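Local atomic coordinates of DUF3822 family protein (Bacteroides thetaiotaomicron VPI-5482, PDB entry 3HRG), a protein that is of unknown function but has an actin-like ATPase fold, which suggests, without proving, a relationship to nucleotide-binding proteins of that superfamily. Residues A[77-88]-A[109-120]. Numbering follows the deposited sequence.
Sequences RFTMIPLELFEE and YNILKKNNVVII
A small three-stranded antiparallel sheet, distinct from the two five-stranded sheets of the actin-like fold, is joined here: edge strand 78-82 pairs with central strand 117-120, which a hairpin links to strand 109-112. Thr-79 and Ile-120 form one hydrogen-bonded pair, Thr-79 N reaching Ile-120 O at 2.8 Å, and Ile-81 with Val-118 forms the next. Leu-83 N then extends the ladder to Asn-116 O (2.9 Å), approaching from above the carbonyl plane. Asn-116 and Val-117 both face Leu-112, a G1 bulge that accompanies the type I turn from Lys-113 to Asn-116.

On the sheet face bearing Ile-81, Val-118 and Ile-120, the chain after the 3-10 segment 83-85 folds back and lays Phe-86 across Val-118. Val-118 CG1, anti to its own backbone N (chi1 176°), sits over the ring centre, 3.8 Å from the Phe-86 centroid, in a CH-pi contact, while Ile-120 CD1 meets the ring edge; helix 91-96 also covers this face, with Leu-94 against Ile-81 and Ile-120. The far edge of Phe-86 points into the face of Tyr-109 in a T-shaped pair with planes at 56°, CZ lying over the middle of the tyrosine ring. Replacing Tyr-109 by an alanine would probably leave the edge of Phe-86 without its aromatic cover and the carboxylate of Glu-88 without its hydroxyl donor.

On the other face, the bent selenomethionine Met-80 brings SE to 3.9 Å from Val-117 CG1, beside strand 181-189, and its CB meets Ile-119 CD1. The extended side chain of Glu-88 carries OE2 to the rim of the Tyr-109 ring, where Tyr-109 OH donates to Glu-88 OE2 at 2.7 Å from above the carboxylate plane.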
ATOM      1  N   ARG A  77      -4.869   8.502  -2.060  1.00 12.19           N
ATOM      2  CA  ARG A  77      -4.541   9.843  -1.576  1.00 12.86           C
ATOM      3  C   ARG A  77      -3.152   9.908  -0.983  1.00 13.21           C
ATOM      4  O   ARG A  77      -2.989   9.997   0.218  1.00 12.49           O
ATOM      5  CB  ARG A  77      -5.606  10.332  -0.602  1.00 12.50           C
ATOM      6  CG  ARG A  77      -6.989  10.468  -1.300  1.00 12.53           C
ATOM      7  CD  ARG A  77      -8.071  10.996  -0.429  1.00 14.21           C
ATOM      8  NE  ARG A  77      -7.790  12.367  -0.018  1.00 13.33           N
ATOM      9  CZ  ARG A  77      -8.025  13.458  -0.755  1.00 14.58           C
ATOM     10  NH1 ARG A  77      -8.564  13.397  -1.977  1.00 15.37           N
ATOM     11  NH2 ARG A  77      -7.715  14.639  -0.260  1.00 14.91           N
ATOM     12  N   PHE A  78      -2.161   9.838  -1.872  1.00 12.98           N
ATOM     13  CA  PHE A  78      -0.756   9.946  -1.488  1.00 12.96           C
ATOM     14  C   PHE A  78      -0.020  10.623  -2.621  1.00 13.01           C
ATOM     15  O   PHE A  78      -0.464  10.616  -3.783  1.00 13.27           O
ATOM     16  CB  PHE A  78      -0.061   8.605  -1.154  1.00 12.94           C
ATOM     17  CG  PHE A  78       0.114   7.682  -2.347  1.00 13.61           C
ATOM     18  CD1 PHE A  78       1.231   7.766  -3.172  1.00 13.90           C
ATOM     19  CD2 PHE A  78      -0.860   6.776  -2.650  1.00 12.81           C
ATOM     20  CE1 PHE A  78       1.379   6.919  -4.246  1.00 14.96           C
ATOM     21  CE2 PHE A  78      -0.725   5.920  -3.729  1.00 13.89           C
ATOM     22  CZ  PHE A  78       0.397   6.016  -4.549  1.00 14.90           C
ATOM     23  N   THR A  79       1.109  11.222  -2.262  1.00 14.11           N
ATOM     24  CA  THR A  79       1.968  11.917  -3.191  1.00 13.80           C
ATOM     25  C   THR A  79       3.431  11.626  -2.853  1.00 14.01           C
ATOM     26  O   THR A  79       3.833  11.702  -1.690  1.00 13.48           O
ATOM     27  CB  THR A  79       1.757  13.417  -3.083  1.00 14.63           C
ATOM     28  OG1 THR A  79       0.468  13.756  -3.591  1.00 16.82           O
ATOM     29  CG2 THR A  79       2.848  14.178  -3.884  1.00 16.01           C
HETATM   30  N   MSE A  80       4.221  11.286  -3.863  1.00 13.51           N
HETATM   31  CA  MSE A  80       5.632  11.010  -3.656  1.00 13.19           C
HETATM   32  C   MSE A  80       6.461  12.226  -4.008  1.00 13.18           C
HETATM   33  O   MSE A  80       6.202  12.863  -5.020  1.00 11.92           O
HETATM   34  CB  MSE A  80       6.071   9.817  -4.506  1.00 12.94           C
HETATM   35  CG  MSE A  80       7.535   9.394  -4.319  1.00 13.07           C
HETATM   36 SE   MSE A  80       8.836  10.344  -5.374  0.75  9.97          SE
HETATM   37  CE  MSE A  80       8.361   9.694  -7.147  1.00 14.58           C
ATOM     38  N   ILE A  81       7.446  12.537  -3.154  1.00 12.77           N
ATOM     39  CA  ILE A  81       8.368  13.632  -3.443  0.50 12.59           C
ATOM     40  C   ILE A  81       9.797  13.166  -3.100  1.00 12.46           C
ATOM     41  O   ILE A  81      10.029  12.470  -2.108  1.00 12.96           O
ATOM     42  CB  ILE A  81       8.000  14.960  -2.725  0.50 12.37           C
ATOM     43  CG1 ILE A  81       8.803  16.135  -3.313  0.50 13.04           C
ATOM     44  CG2 ILE A  81       8.170  14.838  -1.232  0.50 11.94           C
ATOM     45  CD1 ILE A  81       8.588  17.409  -2.543  0.50 14.64           C
ATOM     46  N   PRO A  82      10.766  13.486  -3.980  1.00 11.80           N
ATOM     47  CA  PRO A  82      12.112  13.047  -3.650  1.00 11.71           C
ATOM     48  C   PRO A  82      12.539  13.701  -2.345  1.00 11.62           C
ATOM     49  O   PRO A  82      12.134  14.828  -2.081  1.00 10.92           O
ATOM     50  CB  PRO A  82      12.951  13.566  -4.818  1.00 12.75           C
ATOM     51  CG  PRO A  82      12.020  13.642  -5.938  1.00 11.91           C
ATOM     52  CD  PRO A  82      10.667  13.892  -5.399  1.00 13.00           C
ATOM     53  N   LEU A  83      13.333  13.005  -1.544  1.00 12.01           N
ATOM     54  CA  LEU A  83      13.769  13.521  -0.230  1.00 12.95           C
ATOM     55  C   LEU A  83      14.478  14.863  -0.338  1.00 13.62           C
ATOM     56  O   LEU A  83      14.231  15.777   0.465  1.00 13.50           O
ATOM     57  CB  LEU A  83      14.662  12.498   0.491  1.00 12.68           C
ATOM     58  CG  LEU A  83      15.205  12.875   1.880  1.00 14.25           C
ATOM     59  CD1 LEU A  83      14.075  13.131   2.859  1.00 14.57           C
ATOM     60  CD2 LEU A  83      16.114  11.787   2.428  1.00 15.82           C
ATOM     61  N   GLU A  84      15.309  15.012  -1.362  1.00 13.92           N
ATOM     62  CA  GLU A  84      16.041  16.263  -1.531  1.00 14.87           C
ATOM     63  C   GLU A  84      15.120  17.455  -1.852  1.00 14.71           C
ATOM     64  O   GLU A  84      15.561  18.598  -1.739  1.00 15.63           O
ATOM     65  CB  GLU A  84      17.141  16.097  -2.576  1.00 15.11           C
ATOM     66  CG  GLU A  84      16.622  15.988  -3.963  1.00 17.39           C
ATOM     67  CD  GLU A  84      17.661  15.583  -4.979  1.00 21.78           C
ATOM     68  OE1 GLU A  84      18.890  15.635  -4.698  1.00 23.26           O
ATOM     69  OE2 GLU A  84      17.196  15.202  -6.084  1.00 26.68           O
ATOM     70  N   LEU A  85      13.888  17.186  -2.300  1.00 14.32           N
ATOM     71  CA  LEU A  85      12.897  18.217  -2.573  1.00 14.45           C
ATOM     72  C   LEU A  85      11.859  18.365  -1.460  1.00 15.10           C
ATOM     73  O   LEU A  85      10.988  19.228  -1.547  1.00 16.34           O
ATOM     74  CB  LEU A  85      12.176  17.930  -3.900  1.00 14.04           C
ATOM     75  CG  LEU A  85      13.008  18.107  -5.176  1.00 13.61           C
ATOM     76  CD1 LEU A  85      12.224  17.635  -6.382  1.00 13.54           C
ATOM     77  CD2 LEU A  85      13.423  19.560  -5.303  1.00 11.96           C
ATOM     78  N   PHE A  86      11.938  17.543  -0.415  1.00 14.86           N
ATOM     79  CA  PHE A  86      10.975  17.575   0.652  1.00 14.30           C
ATOM     80  C   PHE A  86      11.352  18.454   1.847  1.00 15.03           C
ATOM     81  O   PHE A  86      12.472  18.383   2.332  1.00 13.90           O
ATOM     82  CB  PHE A  86      10.778  16.162   1.198  1.00 14.51           C
ATOM     83  CG  PHE A  86       9.812  16.102   2.347  1.00 13.69           C
ATOM     84  CD1 PHE A  86       8.455  16.278   2.125  1.00 15.09           C
ATOM     85  CD2 PHE A  86      10.250  15.847   3.641  1.00 14.12           C
ATOM     86  CE1 PHE A  86       7.531  16.221   3.202  1.00 12.75           C
ATOM     87  CE2 PHE A  86       9.354  15.789   4.692  1.00 14.41           C
ATOM     88  CZ  PHE A  86       8.001  15.985   4.474  1.00 12.86           C
ATOM     89  N   GLU A  87      10.380  19.236   2.312  1.00 15.71           N
ATOM     90  CA  GLU A  87      10.492  20.048   3.500  1.00 17.35           C
ATOM     91  C   GLU A  87       9.171  19.840   4.266  1.00 17.32           C
ATOM     92  O   GLU A  87       8.060  19.981   3.670  1.00 16.42           O
ATOM     93  CB  GLU A  87      10.734  21.515   3.141  1.00 18.77           C
ATOM     94  CG  GLU A  87      11.952  21.768   2.199  1.00 21.51           C
ATOM     95  CD  GLU A  87      13.300  21.271   2.768  1.00 26.56           C
ATOM     96  OE1 GLU A  87      13.405  21.012   3.990  1.00 27.95           O
ATOM     97  OE2 GLU A  87      14.272  21.138   1.966  1.00 30.53           O
ATOM     98  N   GLU A  88       9.279  19.484   5.546  1.00 17.39           N
ATOM     99  CA  GLU A  88       8.114  19.209   6.398  1.00 18.45           C
ATOM    100  C   GLU A  88       7.092  20.321   6.377  1.00 18.07           C
ATOM    101  O   GLU A  88       5.877  20.065   6.275  1.00 17.86           O
ATOM    102  CB  GLU A  88       8.516  18.977   7.861  1.00 19.04           C
ATOM    103  CG  GLU A  88       7.308  18.668   8.728  1.00 22.02           C
ATOM    104  CD  GLU A  88       7.645  18.261  10.146  1.00 24.77           C
ATOM    105  OE1 GLU A  88       8.282  19.028  10.891  1.00 29.26           O
ATOM    106  OE2 GLU A  88       7.191  17.184  10.535  1.00 29.72           O
ATOM    107  N   TYR A 109       3.256  11.878   6.767  1.00 13.70           N
ATOM    108  CA  TYR A 109       4.272  11.494   5.808  1.00 13.71           C
ATOM    109  C   TYR A 109       5.242  10.451   6.372  1.00 13.48           C
ATOM    110  O   TYR A 109       5.471  10.402   7.570  1.00 13.02           O
ATOM    111  CB  TYR A 109       5.054  12.702   5.295  1.00 13.44           C
ATOM    112  CG  TYR A 109       5.908  13.373   6.299  1.00 11.78           C
ATOM    113  CD1 TYR A 109       7.220  12.959   6.508  1.00 13.58           C
ATOM    114  CD2 TYR A 109       5.428  14.424   7.069  1.00 13.05           C
ATOM    115  CE1 TYR A 109       8.031  13.576   7.464  1.00 14.19           C
ATOM    116  CE2 TYR A 109       6.232  15.058   7.988  1.00 12.96           C
ATOM    117  CZ  TYR A 109       7.532  14.615   8.186  1.00 15.15           C
ATOM    118  OH  TYR A 109       8.340  15.232   9.114  1.00 18.04           O
ATOM    119  N   ASN A 110       5.774   9.626   5.473  1.00 12.93           N
ATOM    120  CA  ASN A 110       6.801   8.665   5.765  1.00 12.41           C
ATOM    121  C   ASN A 110       8.055   8.968   4.945  1.00 12.47           C
ATOM    122  O   ASN A 110       7.976   9.089   3.728  1.00 11.56           O
ATOM    123  CB  ASN A 110       6.403   7.276   5.337  1.00 12.48           C
ATOM    124  CG  ASN A 110       5.123   6.774   5.983  1.00 11.56           C
ATOM    125  OD1 ASN A 110       4.344   6.107   5.304  1.00 12.03           O
ATOM    126  ND2 ASN A 110       4.904   7.062   7.269  1.00 12.36           N
ATOM    127  N   ILE A 111       9.200   9.022   5.611  1.00 11.80           N
ATOM    128  CA  ILE A 111      10.457   9.186   4.949  1.00 12.98           C
ATOM    129  C   ILE A 111      11.062   7.791   4.674  1.00 13.26           C
ATOM    130  O   ILE A 111      11.212   6.978   5.594  1.00 12.49           O
ATOM    131  CB  ILE A 111      11.447   9.994   5.797  1.00 12.63           C
ATOM    132  CG1 ILE A 111      10.894  11.394   6.029  1.00 14.71           C
ATOM    133  CG2 ILE A 111      12.841  10.087   5.072  1.00 12.97           C
ATOM    134  CD1 ILE A 111      11.691  12.235   7.049  1.00 16.72           C
ATOM    135  N   LEU A 112      11.388   7.528   3.420  1.00 13.66           N
ATOM    136  CA  LEU A 112      12.030   6.285   3.018  1.00 15.30           C
ATOM    137  C   LEU A 112      13.491   6.665   2.794  1.00 16.36           C
ATOM    138  O   LEU A 112      13.883   6.985   1.680  1.00 16.37           O
ATOM    139  CB  LEU A 112      11.377   5.698   1.775  1.00 14.98           C
ATOM    140  CG  LEU A 112       9.939   5.170   1.854  1.00 16.08           C
ATOM    141  CD1 LEU A 112       8.841   6.220   2.186  1.00 15.14           C
ATOM    142  CD2 LEU A 112       9.613   4.436   0.539  1.00 15.04           C
ATOM    143  N   LYS A 113      14.283   6.657   3.871  1.00 17.72           N
ATOM    144  CA  LYS A 113      15.710   7.105   3.802  1.00 18.79           C
ATOM    145  C   LYS A 113      16.560   6.343   2.776  1.00 18.94           C
ATOM    146  O   LYS A 113      17.238   6.961   1.945  1.00 20.04           O
ATOM    147  CB  LYS A 113      16.376   7.030   5.189  1.00 18.98           C
ATOM    148  CG  LYS A 113      17.798   7.585   5.225  1.00 20.18           C
ATOM    149  N   LYS A 114      16.479   5.015   2.820  1.00 18.82           N
ATOM    150  CA  LYS A 114      17.185   4.137   1.883  1.00 18.99           C
ATOM    151  C   LYS A 114      16.838   4.414   0.400  1.00 18.59           C
ATOM    152  O   LYS A 114      17.721   4.331  -0.457  1.00 19.51           O
ATOM    153  CB  LYS A 114      16.870   2.668   2.224  1.00 19.14           C
ATOM    154  N   ASN A 115      15.589   4.793   0.109  1.00 17.57           N
ATOM    155  CA  ASN A 115      15.141   5.080  -1.273  1.00 17.12           C
ATOM    156  C   ASN A 115      15.155   6.554  -1.668  1.00 16.64           C
ATOM    157  O   ASN A 115      14.760   6.899  -2.780  1.00 16.80           O
ATOM    158  CB  ASN A 115      13.732   4.526  -1.461  1.00 17.14           C
ATOM    159  CG  ASN A 115      13.661   3.044  -1.177  1.00 18.37           C
ATOM    160  OD1 ASN A 115      13.259   2.634  -0.089  1.00 21.59           O
ATOM    161  ND2 ASN A 115      14.142   2.245  -2.100  1.00 18.68           N
ATOM    162  N   ASN A 116      15.567   7.432  -0.755  1.00 16.04           N
ATOM    163  CA  ASN A 116      15.588   8.880  -1.009  1.00 16.05           C
ATOM    164  C   ASN A 116      14.260   9.479  -1.478  1.00 15.20           C
ATOM    165  O   ASN A 116      14.216  10.354  -2.368  1.00 13.82           O
ATOM    166  CB  ASN A 116      16.740   9.231  -1.952  1.00 16.49           C
ATOM    167  CG  ASN A 116      18.069   9.035  -1.291  1.00 19.60           C
ATOM    168  OD1 ASN A 116      18.395   9.737  -0.324  1.00 25.31           O
ATOM    169  ND2 ASN A 116      18.863   8.103  -1.799  1.00 23.53           N
ATOM    170  N   VAL A 117      13.171   9.008  -0.882  1.00 14.48           N
ATOM    171  CA  VAL A 117      11.882   9.571  -1.195  1.00 14.55           C
ATOM    172  C   VAL A 117      11.020   9.706   0.047  1.00 14.07           C
ATOM    173  O   VAL A 117      11.298   9.096   1.113  1.00 13.53           O
ATOM    174  CB  VAL A 117      11.078   8.749  -2.238  1.00 15.66           C
ATOM    175  CG1 VAL A 117      11.839   8.545  -3.568  1.00 15.38           C
ATOM    176  CG2 VAL A 117      10.674   7.418  -1.673  1.00 15.80           C
ATOM    177  N   VAL A 118       9.981  10.516  -0.097  1.00 12.91           N
ATOM    178  CA  VAL A 118       8.987  10.721   0.961  1.00 12.46           C
ATOM    179  C   VAL A 118       7.638  10.498   0.386  1.00 12.99           C
ATOM    180  O   VAL A 118       7.375  10.915  -0.728  1.00 12.84           O
ATOM    181  CB  VAL A 118       9.066  12.152   1.503  1.00 12.75           C
ATOM    182  CG1 VAL A 118       7.946  12.429   2.584  1.00 12.29           C
ATOM    183  CG2 VAL A 118      10.433  12.410   2.043  1.00 11.64           C
ATOM    184  N   ILE A 119       6.764   9.836   1.142  1.00 12.64           N
ATOM    185  CA  ILE A 119       5.393   9.618   0.751  1.00 12.81           C
ATOM    186  C   ILE A 119       4.541  10.441   1.732  1.00 12.94           C
ATOM    187  O   ILE A 119       4.617  10.215   2.950  1.00 12.26           O
ATOM    188  CB  ILE A 119       4.979   8.142   0.862  1.00 12.86           C
ATOM    189  CG1 ILE A 119       5.818   7.263  -0.091  1.00 12.59           C
ATOM    190  CG2 ILE A 119       3.437   7.978   0.572  1.00 13.41           C
ATOM    191  CD1 ILE A 119       5.556   7.530  -1.560  1.00 15.08           C
ATOM    192  N   ILE A 120       3.801  11.419   1.190  1.00 12.66           N
ATOM    193  CA  ILE A 120       2.886  12.287   1.923  1.00 12.56           C
ATOM    194  C   ILE A 120       1.513  11.669   1.681  1.00 13.27           C
ATOM    195  O   ILE A 120       1.184  11.362   0.543  1.00 15.13           O
ATOM    196  CB  ILE A 120       2.936  13.732   1.445  1.00 11.66           C
ATOM    197  CG1 ILE A 120       4.371  14.282   1.426  1.00 12.49           C
ATOM    198  CG2 ILE A 120       2.051  14.578   2.336  1.00 11.41           C
ATOM    199  CD1 ILE A 120       4.527  15.666   0.663  1.00 11.35           C
TER
HETATM  200  O   HOH W   1      16.289  12.855  -2.844  1.00 20.47           O